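Local coordinates for protein malonyl-CoA decarboxylase (Rhodopseudomonas palustris, PDB 4KSA) that probably catalyses the decarboxylation of malonyl-CoA, releasing acetyl-CoA and carbon dioxide, at residues A90-A95 with L112-P117; E38-S43 with L75-A80; S166-G171 with H221-D226; R192-H197 with L229-V234. One frame throughout, in Å; residues are numbered along the deposited sequence.

Overall arrangement
Along the chain interaction 2 comes first, then interaction 1, and then interactions 3 and 4, whose segments alternate. Interactions 1 and 2 both join helices of the N-terminal helical part; their centres lie about 22 Å apart, and helix 71-83 of one is followed by helix 89-101 of the other. Interaction 3 ties the end of helix 154-167 to a loop of the mixed sheet, and interaction 4 lies on the sheet's strand 230-237. These two are about 19 Å apart between centres and touch through Leu229, which packs on His221 and Leu224. Interactions 1 and 3 also meet the second subunit, so contacts within the chain merge there with the interface between subunits.

Interaction 1 of 4, residues A90-A95 with L112-P117; sequences AELNTA and LRAAEP
Ala114 packs its methyl group against Leu92 and Ala95 in a helical hairpin: helices 89-101 and 105-115, joined by a short loop, run in roughly opposite directions, the small Ala95 and Ala114 meeting methyl to methyl while Leu92 reaches past at the side. Before it in sequence, Leu112 turns away from helix 89-101 and packs on Pro117 of the second subunit. Ala114 is the centre of the contact. Its CB sits 3.9 Å from Ala95 CB and also lies against Leu92 CD1, and its small methyl lets the backbones come near, Leu92 CA to Ala114 CA being 4.8 Å. Ala115 follows at the flank, where it also packs on Leu112 of the second subunit, while Leu92 touches Phe99 of that subunit; the hairpin therefore contributes to the interface with the second subunit. Glu116 follows, its OE2 in a salt bridge with Arg124. The side chain of Ala115 is about 11 Å from a bound magnesium ion, so the site is near but not part of this contact. Leu92 reaches across because its CG stands anti to the backbone N (chi1 -177°), which brings one branch over the peptide bond joining Ala114 and Ala115, with CD1 4.0 Å from Ala115 CB.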
loop_
_atom_site.group_PDB
_atom_site.type_symbol
_atom_site.label_atom_id
_atom_site.label_comp_id
_atom_site.label_asym_id
_atom_site.label_seq_id
_atom_site.Cartn_x
_atom_site.Cartn_y
_atom_site.Cartn_z
ATOM N N ALA A 90 12.831 20.193 -47.347
ATOM C CA ALA A 90 12.493 21.453 -47.998
ATOM C C ALA A 90 12.453 22.578 -46.987
ATOM O O ALA A 90 13.264 23.512 -47.042
ATOM C CB ALA A 90 11.150 21.352 -48.691
ATOM N N GLU A 91 11.502 22.488 -46.059
ATOM C CA GLU A 91 11.370 23.518 -45.050
ATOM C C GLU A 91 12.598 23.646 -44.170
ATOM O O GLU A 91 12.923 24.733 -43.709
ATOM C CB GLU A 91 10.111 23.297 -44.219
ATOM C CG GLU A 91 9.935 21.931 -43.669
ATOM C CD GLU A 91 8.473 21.632 -43.435
ATOM O OE1 GLU A 91 8.133 20.809 -42.546
ATOM O OE2 GLU A 91 7.659 22.231 -44.166
ATOM N N LEU A 92 13.305 22.557 -43.942
ATOM C CA LEU A 92 14.503 22.683 -43.147
ATOM C C LEU A 92 15.422 23.704 -43.846
ATOM O O LEU A 92 15.916 24.649 -43.219
ATOM C CB LEU A 92 15.200 21.330 -42.997
ATOM C CG LEU A 92 16.439 21.383 -42.097
ATOM C CD1 LEU A 92 16.072 21.990 -40.744
ATOM C CD2 LEU A 92 17.025 19.992 -41.922
ATOM N N ASN A 93 15.636 23.540 -45.148
ATOM C CA ASN A 93 16.489 24.480 -45.873
ATOM C C ASN A 93 15.911 25.890 -45.844
ATOM O O ASN A 93 16.645 26.872 -45.719
ATOM C CB ASN A 93 16.705 24.020 -47.318
ATOM C CG ASN A 93 18.014 23.256 -47.488
ATOM O OD1 ASN A 93 19.102 23.792 -47.205
ATOM N ND2 ASN A 93 17.922 21.999 -47.937
ATOM N N THR A 94 14.590 25.981 -45.964
ATOM C CA THR A 94 13.905 27.262 -45.907
ATOM C C THR A 94 14.310 27.944 -44.603
ATOM O O THR A 94 14.733 29.101 -44.589
ATOM C CB THR A 94 12.378 27.062 -45.875
ATOM O OG1 THR A 94 11.984 26.233 -46.971
ATOM C CG2 THR A 94 11.660 28.389 -45.958
ATOM N N ALA A 95 14.177 27.202 -43.507
ATOM C CA ALA A 95 14.495 27.711 -42.184
ATOM C C ALA A 95 15.963 28.028 -42.024
ATOM O O ALA A 95 16.321 28.904 -41.234
ATOM C CB ALA A 95 14.052 26.718 -41.122
ATOM N N LEU A 112 14.921 24.748 -35.160
ATOM C CA LEU A 112 14.787 23.640 -34.218
ATOM C C LEU A 112 13.543 22.822 -34.556
ATOM O O LEU A 112 13.557 21.607 -34.478
ATOM C CB LEU A 112 14.697 24.181 -32.783
ATOM C CG LEU A 112 14.267 23.274 -31.619
ATOM C CD1 LEU A 112 15.235 22.117 -31.456
ATOM C CD2 LEU A 112 14.196 24.105 -30.332
ATOM N N ARG A 113 12.468 23.489 -34.934
ATOM C CA ARG A 113 11.248 22.788 -35.302
ATOM C C ARG A 113 11.511 22.021 -36.607
ATOM O O ARG A 113 11.208 20.839 -36.726
ATOM C CB ARG A 113 10.119 23.819 -35.472
ATOM C CG ARG A 113 8.940 23.408 -36.340
ATOM C CD ARG A 113 8.020 22.469 -35.615
ATOM N NE ARG A 113 6.896 22.030 -36.449
ATOM C CZ ARG A 113 5.961 21.172 -36.039
ATOM N NH1 ARG A 113 6.023 20.668 -34.806
ATOM N NH2 ARG A 113 4.972 20.812 -36.858
ATOM N N ALA A 114 12.106 22.710 -37.575
ATOM C CA ALA A 114 12.407 22.142 -38.875
ATOM C C ALA A 114 13.347 20.935 -38.847
ATOM O O ALA A 114 13.204 20.026 -39.663
ATOM C CB ALA A 114 12.993 23.223 -39.774
ATOM N N ALA A 115 14.296 20.913 -37.918
ATOM C CA ALA A 115 15.250 19.821 -37.885
ATOM C C ALA A 115 14.747 18.519 -37.291
ATOM O O ALA A 115 15.283 17.458 -37.581
ATOM C CB ALA A 115 16.498 20.255 -37.159
ATOM N N GLU A 116 13.719 18.586 -36.457
ATOM C CA GLU A 116 13.204 17.379 -35.827
ATOM C C GLU A 116 12.501 16.475 -36.821
ATOM O O GLU A 116 11.501 16.859 -37.427
ATOM C CB GLU A 116 12.239 17.737 -34.698
ATOM C CG GLU A 116 11.636 16.527 -34.000
ATOM C CD GLU A 116 10.603 16.904 -32.951
ATOM O OE1 GLU A 116 10.965 17.609 -31.986
ATOM O OE2 GLU A 116 9.431 16.495 -33.097
ATOM N N PRO A 117 13.021 15.254 -37.001
ATOM C CA PRO A 117 12.438 14.279 -37.923
ATOM C C PRO A 117 11.068 13.820 -37.454
ATOM O O PRO A 117 10.782 13.777 -36.250
ATOM C CB PRO A 117 13.460 13.147 -37.912
ATOM C CG PRO A 117 14.049 13.236 -36.549
ATOM C CD PRO A 117 14.236 14.710 -36.368
#

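Interaction 2 of 4, residues E38-S43 with L75-A80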
loop_
_atom_site.group_PDB
_atom_site.type_symbol
_atom_site.label_atom_id
_atom_site.label_comp_id
_atom_site.label_asym_id
_atom_site.label_seq_id
_atom_site.Cartn_x
_atom_site.Cartn_y
_atom_site.Cartn_z
ATOM N N GLU A 38 1.705 -1.022 -45.901
ATOM C CA GLU A 38 0.539 -0.707 -45.094
ATOM C C GLU A 38 0.974 -0.014 -43.796
ATOM O O GLU A 38 0.434 1.038 -43.442
ATOM C CB GLU A 38 -0.227 -1.982 -44.770
ATOM C CG GLU A 38 -0.760 -2.722 -45.985
ATOM C CD GLU A 38 -1.266 -4.102 -45.625
ATOM O OE1 GLU A 38 -2.170 -4.200 -44.767
ATOM O OE2 GLU A 38 -0.754 -5.089 -46.189
ATOM N N LEU A 39 1.952 -0.609 -43.101
ATOM C CA LEU A 39 2.478 -0.062 -41.845
ATOM C C LEU A 39 2.969 1.368 -42.049
ATOM O O LEU A 39 2.753 2.240 -41.205
ATOM C CB LEU A 39 3.624 -0.939 -41.302
ATOM C CG LEU A 39 3.261 -2.310 -40.697
ATOM C CD1 LEU A 39 4.487 -3.153 -40.457
ATOM C CD2 LEU A 39 2.523 -2.092 -39.392
ATOM N N ILE A 40 3.627 1.614 -43.173
ATOM C CA ILE A 40 4.112 2.949 -43.458
ATOM C C ILE A 40 2.916 3.872 -43.708
ATOM O O ILE A 40 2.878 5.001 -43.222
ATOM C CB ILE A 40 5.035 2.945 -44.681
ATOM C CG1 ILE A 40 6.192 1.994 -44.422
ATOM C CG2 ILE A 40 5.589 4.337 -44.941
ATOM C CD1 ILE A 40 7.096 1.832 -45.599
ATOM N N ALA A 41 1.938 3.394 -44.467
ATOM C CA ALA A 41 0.756 4.199 -44.744
ATOM C C ALA A 41 0.101 4.587 -43.426
ATOM O O ALA A 41 -0.264 5.741 -43.211
ATOM C CB ALA A 41 -0.222 3.410 -45.583
ATOM N N LEU A 42 -0.042 3.596 -42.549
ATOM C CA LEU A 42 -0.646 3.777 -41.230
ATOM C C LEU A 42 0.088 4.854 -40.431
ATOM O O LEU A 42 -0.528 5.738 -39.851
ATOM C CB LEU A 42 -0.606 2.455 -40.483
ATOM C CG LEU A 42 -1.553 2.315 -39.306
ATOM C CD1 LEU A 42 -2.943 2.798 -39.687
ATOM C CD2 LEU A 42 -1.580 0.849 -38.891
ATOM N N SER A 43 1.411 4.770 -40.406
ATOM C CA SER A 43 2.212 5.756 -39.699
ATOM C C SER A 43 1.801 7.159 -40.167
ATOM O O SER A 43 1.784 8.109 -39.384
ATOM C CB SER A 43 3.706 5.531 -39.983
ATOM O OG SER A 43 4.085 4.201 -39.677
ATOM N N LEU A 75 11.490 -5.091 -41.194
ATOM C CA LEU A 75 12.685 -4.449 -41.681
ATOM C C LEU A 75 12.407 -3.316 -42.665
ATOM O O LEU A 75 13.036 -2.262 -42.591
ATOM C CB LEU A 75 13.602 -5.498 -42.312
ATOM C CG LEU A 75 15.098 -5.182 -42.240
ATOM C CD1 LEU A 75 15.895 -6.426 -42.594
ATOM C CD2 LEU A 75 15.442 -4.027 -43.185
ATOM N N ALA A 76 11.463 -3.510 -43.578
ATOM C CA ALA A 76 11.177 -2.461 -44.549
ATOM C C ALA A 76 10.682 -1.236 -43.808
ATOM O O ALA A 76 11.101 -0.117 -44.105
ATOM C CB ALA A 76 10.141 -2.929 -45.558
ATOM N N PHE A 77 9.807 -1.461 -42.828
ATOM C CA PHE A 77 9.240 -0.377 -42.031
ATOM C C PHE A 77 10.313 0.401 -41.260
ATOM O O PHE A 77 10.304 1.641 -41.222
ATOM C CB PHE A 77 8.183 -0.922 -41.064
ATOM C CG PHE A 77 7.692 0.097 -40.085
ATOM C CD1 PHE A 77 8.046 0.021 -38.744
ATOM C CD2 PHE A 77 6.928 1.169 -40.514
ATOM C CE1 PHE A 77 7.648 1.005 -37.842
ATOM C CE2 PHE A 77 6.522 2.166 -39.621
ATOM C CZ PHE A 77 6.884 2.083 -38.279
ATOM N N LEU A 78 11.237 -0.328 -40.645
ATOM C CA LEU A 78 12.304 0.316 -39.910
ATOM C C LEU A 78 13.079 1.178 -40.891
ATOM O O LEU A 78 13.406 2.316 -40.580
ATOM C CB LEU A 78 13.223 -0.723 -39.266
ATOM C CG LEU A 78 12.615 -1.622 -38.188
ATOM C CD1 LEU A 78 13.706 -2.489 -37.557
ATOM C CD2 LEU A 78 11.957 -0.756 -37.126
ATOM N N ASP A 79 13.364 0.647 -42.083
ATOM C CA ASP A 79 14.096 1.415 -43.090
ATOM C C ASP A 79 13.279 2.631 -43.493
ATOM O O ASP A 79 13.821 3.701 -43.720
ATOM C CB ASP A 79 14.417 0.556 -44.317
ATOM C CG ASP A 79 15.693 -0.275 -44.132
ATOM O OD1 ASP A 79 16.691 0.276 -43.625
ATOM O OD2 ASP A 79 15.714 -1.470 -44.506
ATOM N N ALA A 80 11.964 2.457 -43.566
ATOM C CA ALA A 80 11.054 3.543 -43.911
ATOM C C ALA A 80 11.197 4.664 -42.872
ATOM O O ALA A 80 11.068 5.845 -43.212
ATOM C CB ALA A 80 9.602 3.036 -43.944
#
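Phe77 turns the CD2-CE2 edge of its ring to Leu39 and Ser43, one turn apart on the facing helix, in a helix-helix packing of the N-terminal helical region. Helices 36-48 and 71-83 run in the same general direction, their local axes 9.7 Å apart and crossing at -38°. The tight part is formed by the buried Leu39, Ser43, Phe77 and Ala80. With CG anti to the backbone N (chi1 172°), Phe77 swings its ring across the gap, so that Leu39 CB lies 4.0 Å from ring atom CD2. Met139 of helix 132-146 also packs on Phe77, while Leu62 of helix 52-68 and Phe85 pack on Ser43. Partly exposed Ile40 bridges from here to the looser edge, where Ala76 is exposed and barely approached. Its CG1 comes to the ring edge near the plane; sliding past the phenyl group in the opposite direction, Ile40 lays its CG1-CD1 arm on the methyl of Ala80, CG1 being 3.6 Å from Ala80 CB. The hydroxyl of Ser43 meets the ring edge and is held by its own helix, OG donating to Leu39 O at 2.8 Å, while Ser43 N reaches that oxygen from the opposite face of its carbonyl plane.

Interaction 3 of 4, residues S166-G171 with H221-D226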
loop_
_atom_site.group_PDB
_atom_site.type_symbol
_atom_site.label_atom_id
_atom_site.label_comp_id
_atom_site.label_asym_id
_atom_site.label_seq_id
_atom_site.Cartn_x
_atom_site.Cartn_y
_atom_site.Cartn_z
ATOM N N SER A 166 14.242 10.649 -21.990
ATOM C CA SER A 166 13.294 11.493 -21.296
ATOM C C SER A 166 12.227 10.688 -20.562
ATOM O O SER A 166 11.733 11.118 -19.523
ATOM C CB SER A 166 12.626 12.451 -22.262
ATOM O OG SER A 166 11.804 13.343 -21.533
ATOM N N TRP A 167 11.871 9.521 -21.085
ATOM C CA TRP A 167 10.848 8.716 -20.431
ATOM C C TRP A 167 11.358 7.927 -19.236
ATOM O O TRP A 167 10.684 7.851 -18.215
ATOM C CB TRP A 167 10.214 7.724 -21.402
ATOM C CG TRP A 167 9.605 8.333 -22.595
ATOM C CD1 TRP A 167 9.339 9.650 -22.801
ATOM C CD2 TRP A 167 9.217 7.647 -23.785
ATOM N NE1 TRP A 167 8.814 9.831 -24.054
ATOM C CE2 TRP A 167 8.730 8.615 -24.679
ATOM C CE3 TRP A 167 9.234 6.301 -24.181
ATOM C CZ2 TRP A 167 8.267 8.285 -25.957
ATOM C CZ3 TRP A 167 8.779 5.971 -25.441
ATOM C CH2 TRP A 167 8.298 6.961 -26.320
ATOM N N PHE A 168 12.525 7.309 -19.368
ATOM C CA PHE A 168 13.050 6.537 -18.263
ATOM C C PHE A 168 13.898 7.382 -17.347
ATOM O O PHE A 168 15.093 7.149 -17.218
ATOM C CB PHE A 168 13.868 5.342 -18.753
ATOM C CG PHE A 168 13.058 4.301 -19.478
ATOM C CD1 PHE A 168 12.866 4.381 -20.852
ATOM C CD2 PHE A 168 12.481 3.245 -18.789
ATOM C CE1 PHE A 168 12.121 3.431 -21.521
ATOM C CE2 PHE A 168 11.726 2.283 -19.459
ATOM C CZ PHE A 168 11.549 2.381 -20.818
ATOM N N ASN A 169 13.274 8.363 -16.708
ATOM C CA ASN A 169 13.960 9.239 -15.764
ATOM C C ASN A 169 14.424 8.441 -14.537
ATOM O O ASN A 169 13.652 7.657 -13.977
ATOM C CB ASN A 169 13.018 10.364 -15.312
ATOM C CG ASN A 169 11.764 9.844 -14.598
ATOM O OD1 ASN A 169 11.183 10.543 -13.764
ATOM N ND2 ASN A 169 11.339 8.623 -14.932
ATOM N N ARG A 170 15.671 8.639 -14.112
ATOM C CA ARG A 170 16.190 7.906 -12.950
ATOM C C ARG A 170 15.386 8.137 -11.664
ATOM O O ARG A 170 15.340 7.275 -10.790
ATOM C CB ARG A 170 17.659 8.253 -12.701
ATOM C CG ARG A 170 17.926 9.715 -12.427
ATOM C CD ARG A 170 19.294 9.886 -11.780
ATOM N NE ARG A 170 20.128 10.824 -12.522
ATOM C CZ ARG A 170 20.409 12.059 -12.126
ATOM N NH1 ARG A 170 19.930 12.522 -10.973
ATOM N NH2 ARG A 170 21.158 12.839 -12.899
ATOM N N GLY A 171 14.740 9.294 -11.556
ATOM C CA GLY A 171 13.942 9.595 -10.376
ATOM C C GLY A 171 12.876 8.571 -10.004
ATOM O O GLY A 171 12.545 8.418 -8.831
ATOM N N HIS A 221 11.160 0.429 -13.158
ATOM C CA HIS A 221 10.732 1.766 -13.522
ATOM C C HIS A 221 9.268 1.636 -13.960
ATOM O O HIS A 221 8.887 0.684 -14.630
ATOM C CB HIS A 221 11.594 2.329 -14.648
ATOM C CG HIS A 221 11.375 3.787 -14.890
ATOM N ND1 HIS A 221 10.171 4.295 -15.328
ATOM C CD2 HIS A 221 12.202 4.849 -14.737
ATOM C CE1 HIS A 221 10.266 5.607 -15.436
ATOM N NE2 HIS A 221 11.488 5.971 -15.085
ATOM N N PRO A 222 8.423 2.584 -13.551
ATOM C CA PRO A 222 7.004 2.536 -13.921
ATOM C C PRO A 222 6.707 2.441 -15.428
ATOM O O PRO A 222 5.639 1.965 -15.800
ATOM C CB PRO A 222 6.433 3.811 -13.282
ATOM C CG PRO A 222 7.627 4.742 -13.186
ATOM C CD PRO A 222 8.744 3.809 -12.788
ATOM N N ARG A 223 7.634 2.881 -16.290
ATOM C CA ARG A 223 7.418 2.825 -17.744
ATOM C C ARG A 223 7.258 1.405 -18.245
ATOM O O ARG A 223 6.552 1.175 -19.213
ATOM C CB ARG A 223 8.571 3.466 -18.528
ATOM C CG ARG A 223 8.628 4.971 -18.485
ATOM C CD ARG A 223 7.455 5.623 -19.197
ATOM N NE ARG A 223 7.587 7.076 -19.152
ATOM C CZ ARG A 223 6.956 7.913 -19.969
ATOM N NH1 ARG A 223 7.146 9.223 -19.849
ATOM N NH2 ARG A 223 6.139 7.435 -20.904
ATOM N N LEU A 224 7.945 0.467 -17.606
ATOM C CA LEU A 224 7.877 -0.930 -17.976
ATOM C C LEU A 224 7.482 -1.711 -16.745
ATOM O O LEU A 224 8.317 -2.289 -16.049
ATOM C CB LEU A 224 9.223 -1.420 -18.481
ATOM C CG LEU A 224 9.690 -0.820 -19.798
ATOM C CD1 LEU A 224 11.050 -1.391 -20.141
ATOM C CD2 LEU A 224 8.675 -1.130 -20.901
ATOM N N VAL A 225 6.185 -1.698 -16.487
ATOM C CA VAL A 225 5.586 -2.374 -15.359
ATOM C C VAL A 225 5.982 -3.839 -15.211
ATOM O O VAL A 225 6.008 -4.578 -16.185
ATOM C CB VAL A 225 4.045 -2.260 -15.436
ATOM C CG1 VAL A 225 3.390 -3.443 -14.720
ATOM C CG2 VAL A 225 3.607 -0.928 -14.788
ATOM N N ASP A 226 6.285 -4.224 -13.971
ATOM C CA ASP A 226 6.677 -5.576 -13.613
ATOM C C ASP A 226 7.943 -6.039 -14.284
ATOM O O ASP A 226 8.250 -7.215 -14.270
ATOM C CB ASP A 226 5.547 -6.562 -13.949
ATOM C CG ASP A 226 4.409 -6.517 -12.934
ATOM O OD1 ASP A 226 3.308 -7.029 -13.247
ATOM O OD2 ASP A 226 4.619 -5.979 -11.827
#
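Arg223 spreads its guanidinium flat over the indole of Trp167, the planes 21° apart and the group centres 4.3 Å from each other. The overlap is offset toward the CB end of the indole: Arg223 CZ is 3.6 Å from Trp167 CB, whereas the NH2 group hangs over the rim of the ring. A bend at chi2 (-67°) folds the arginine chain back to this position, and its NE makes a weak hydrogen bond to Trp167 O. Phe172 of the second subunit forms a cation-pi contact with the same arginine, which thus meets aromatic rings of both chains.

Phe168, the next residue, meets His221, Arg223 and Leu224. An edge of its ring, at CD2, is directed at one face of His221 in a T-shaped pair, with planes at 64° and centroids 5.4 Å apart. Arg223 CG lies over one face of the phenyl group toward its rim, Arg223 CB is 3.5 Å from Phe168 CE2, and Leu224 CG meets the phenyl edge in its plane. The imidazole is held mainly at ND1, which accepts a nearly straight bond from Arg223 N at 3.1 Å, in the ring plane; NE2 gives only a weak bond to Asn169 O at 3.0 Å, and Asn169 ND2 lies 2.7 Å from His221 NE2 at the ring edge.

Phe168 centres an inverse gamma turn at the end of helix 154-167, and the loop 221-226 joins strands 214-220 and 230-237. The contact is thus a junction between the helical N-terminal region and the sheet of the C-terminal domain, at the interface with the second subunit.

Interaction 4 of 4, residues R192-H197 with L229-V234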
loop_
_atom_site.group_PDB
_atom_site.type_symbol
_atom_site.label_atom_id
_atom_site.label_comp_id
_atom_site.label_asym_id
_atom_site.label_seq_id
_atom_site.Cartn_x
_atom_site.Cartn_y
_atom_site.Cartn_z
ATOM N N ARG A 192 14.323 -16.313 -17.002
ATOM C CA ARG A 192 14.847 -16.181 -18.351
ATOM C C ARG A 192 16.062 -15.256 -18.405
ATOM O O ARG A 192 16.939 -15.434 -19.244
ATOM C CB ARG A 192 13.748 -15.667 -19.280
ATOM C CG ARG A 192 14.210 -15.406 -20.697
ATOM C CD ARG A 192 13.051 -15.041 -21.619
ATOM N NE ARG A 192 12.280 -13.885 -21.152
ATOM C CZ ARG A 192 11.246 -13.950 -20.313
ATOM N NH1 ARG A 192 10.609 -12.841 -19.949
ATOM N NH2 ARG A 192 10.840 -15.128 -19.847
ATOM N N TYR A 193 16.112 -14.290 -17.489
ATOM C CA TYR A 193 17.204 -13.312 -17.410
ATOM C C TYR A 193 18.383 -13.760 -16.524
ATOM O O TYR A 193 19.388 -13.048 -16.427
ATOM C CB TYR A 193 16.695 -11.979 -16.840
ATOM C CG TYR A 193 15.492 -11.355 -17.514
ATOM C CD1 TYR A 193 14.798 -10.315 -16.889
ATOM C CD2 TYR A 193 15.045 -11.790 -18.763
ATOM C CE1 TYR A 193 13.695 -9.723 -17.484
ATOM C CE2 TYR A 193 13.938 -11.204 -19.368
ATOM C CZ TYR A 193 13.269 -10.170 -18.722
ATOM O OH TYR A 193 12.175 -9.582 -19.317
ATOM N N GLU A 194 18.262 -14.910 -15.865
ATOM C CA GLU A 194 19.330 -15.388 -14.989
ATOM C C GLU A 194 20.635 -15.567 -15.765
ATOM O O GLU A 194 20.658 -16.240 -16.802
ATOM C CB GLU A 194 18.930 -16.714 -14.324
ATOM C CG GLU A 194 20.022 -17.328 -13.433
ATOM C CD GLU A 194 20.404 -16.449 -12.244
ATOM O OE1 GLU A 194 21.514 -16.634 -11.700
ATOM O OE2 GLU A 194 19.593 -15.585 -11.846
ATOM N N GLN A 195 21.709 -14.966 -15.246
ATOM C CA GLN A 195 23.038 -15.027 -15.870
ATOM C C GLN A 195 23.902 -16.194 -15.387
ATOM O O GLN A 195 23.996 -17.227 -16.050
ATOM C CB GLN A 195 23.784 -13.712 -15.629
ATOM C CG GLN A 195 23.078 -12.500 -16.208
ATOM C CD GLN A 195 22.712 -12.688 -17.673
ATOM O OE1 GLN A 195 23.577 -12.932 -18.518
ATOM N NE2 GLN A 195 21.424 -12.576 -17.980
ATOM N N VAL A 196 24.541 -16.018 -14.237
ATOM C CA VAL A 196 25.379 -17.067 -13.668
ATOM C C VAL A 196 24.616 -18.385 -13.518
ATOM O O VAL A 196 24.610 -19.215 -14.430
ATOM C CB VAL A 196 25.929 -16.653 -12.283
ATOM C CG1 VAL A 196 27.250 -15.906 -12.436
ATOM C CG2 VAL A 196 24.911 -15.776 -11.574
ATOM N N HIS A 197 23.968 -18.565 -12.368
ATOM C CA HIS A 197 23.210 -19.782 -12.062
ATOM C C HIS A 197 22.404 -20.356 -13.226
ATOM O O HIS A 197 22.008 -19.632 -14.142
ATOM C CB HIS A 197 22.272 -19.520 -10.881
ATOM C CG HIS A 197 22.972 -19.018 -9.659
ATOM N ND1 HIS A 197 23.906 -19.766 -8.977
ATOM C CD2 HIS A 197 22.889 -17.834 -9.008
ATOM C CE1 HIS A 197 24.369 -19.066 -7.957
ATOM N NE2 HIS A 197 23.768 -17.890 -7.954
ATOM N N LEU A 229 14.670 -4.120 -14.921
ATOM C CA LEU A 229 15.614 -3.591 -15.894
ATOM C C LEU A 229 17.055 -4.031 -15.626
ATOM O O LEU A 229 17.752 -4.546 -16.517
ATOM C CB LEU A 229 15.521 -2.075 -15.901
ATOM C CG LEU A 229 14.079 -1.586 -16.028
ATOM C CD1 LEU A 229 14.065 -0.088 -16.260
ATOM C CD2 LEU A 229 13.387 -2.331 -17.169
ATOM N N ILE A 230 17.498 -3.811 -14.397
ATOM C CA ILE A 230 18.829 -4.187 -13.980
ATOM C C ILE A 230 18.665 -5.189 -12.862
ATOM O O ILE A 230 18.003 -4.902 -11.864
ATOM C CB ILE A 230 19.591 -2.978 -13.467
ATOM C CG1 ILE A 230 19.689 -1.952 -14.591
ATOM C CG2 ILE A 230 20.948 -3.404 -12.956
ATOM C CD1 ILE A 230 20.205 -0.617 -14.175
ATOM N N PHE A 231 19.272 -6.360 -13.046
ATOM C CA PHE A 231 19.232 -7.469 -12.089
ATOM C C PHE A 231 20.613 -7.637 -11.445
ATOM O O PHE A 231 21.590 -7.925 -12.134
ATOM C CB PHE A 231 18.836 -8.743 -12.833
ATOM C CG PHE A 231 18.709 -9.941 -11.962
ATOM C CD1 PHE A 231 17.902 -9.910 -10.832
ATOM C CD2 PHE A 231 19.384 -11.116 -12.270
ATOM C CE1 PHE A 231 17.766 -11.043 -10.011
ATOM C CE2 PHE A 231 19.255 -12.251 -11.461
ATOM C CZ PHE A 231 18.446 -12.213 -10.328
ATOM N N VAL A 232 20.684 -7.461 -10.126
ATOM C CA VAL A 232 21.938 -7.570 -9.386
ATOM C C VAL A 232 22.003 -8.778 -8.445
ATOM O O VAL A 232 21.212 -8.896 -7.523
ATOM C CB VAL A 232 22.174 -6.296 -8.560
ATOM C CG1 VAL A 232 23.531 -6.341 -7.892
ATOM C CG2 VAL A 232 22.081 -5.094 -9.450
ATOM N N GLU A 233 22.956 -9.671 -8.675
ATOM C CA GLU A 233 23.113 -10.860 -7.835
ATOM C C GLU A 233 24.248 -10.690 -6.817
ATOM O O GLU A 233 25.346 -10.256 -7.153
ATOM C CB GLU A 233 23.354 -12.080 -8.711
ATOM C CG GLU A 233 22.205 -12.329 -9.651
ATOM C CD GLU A 233 22.374 -13.586 -10.452
ATOM O OE1 GLU A 233 22.408 -14.664 -9.826
ATOM O OE2 GLU A 233 22.476 -13.496 -11.697
ATOM N N VAL A 234 23.968 -11.029 -5.565
ATOM C CA VAL A 234 24.948 -10.877 -4.492
ATOM C C VAL A 234 25.143 -12.149 -3.668
ATOM O O VAL A 234 24.246 -12.986 -3.570
ATOM C CB VAL A 234 24.525 -9.747 -3.524
ATOM C CG1 VAL A 234 25.555 -9.580 -2.440
ATOM C CG2 VAL A 234 24.356 -8.449 -4.285
#
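Glu194 and Glu233 bring their carboxylates together, Glu194 OE1 lying 2.9 Å from Glu233 OE1 with the two planes 66° apart. As both atoms are acceptors, this is no hydrogen bond. The other oxygen of Glu194 reaches the rim of Phe231, OE2 being 3.4 Å from CE2 near the ring plane, while carboxylate and ring stand almost perpendicular. Val196 runs past Glu233 in the opposite direction, its CG2 branch beside both carboxylate oxygens. His197 adds the edge of its imidazole, with CD2 3.3 Å from Glu233 OE1.

Phe231 and Glu233, two residues apart, rise from one face of strand 230-237, which runs antiparallel between strands 214-220 and 262-270 in the mixed sheet of the C-terminal domain, a member of the acetyltransferase clan. The loop that follows helix 184-193 passes over this face. On the opposite face Ile230 and Val234 pack on helix 284-295.

In the next shell Arg208 probably helps to offset the two charges: it forms a salt bridge to Glu233 OE1 and a long, weak ion pair with Glu194 OE2. Ser267 OG is hydrogen-bonded to Glu233 OE2, and Tyr266 OH to His197 NE2, so neighbouring strand 262-270 steadies both. Bending at chi2 (62°) carries the Glu194 carboxylate from the loop toward the strand. Beside it the loop is braced by Gln195 NE2, which donates to Tyr193 O at 2.6 Å from above the carbonyl plane, and Tyr193 OH is hydrogen-bonded to Glu227 OE2.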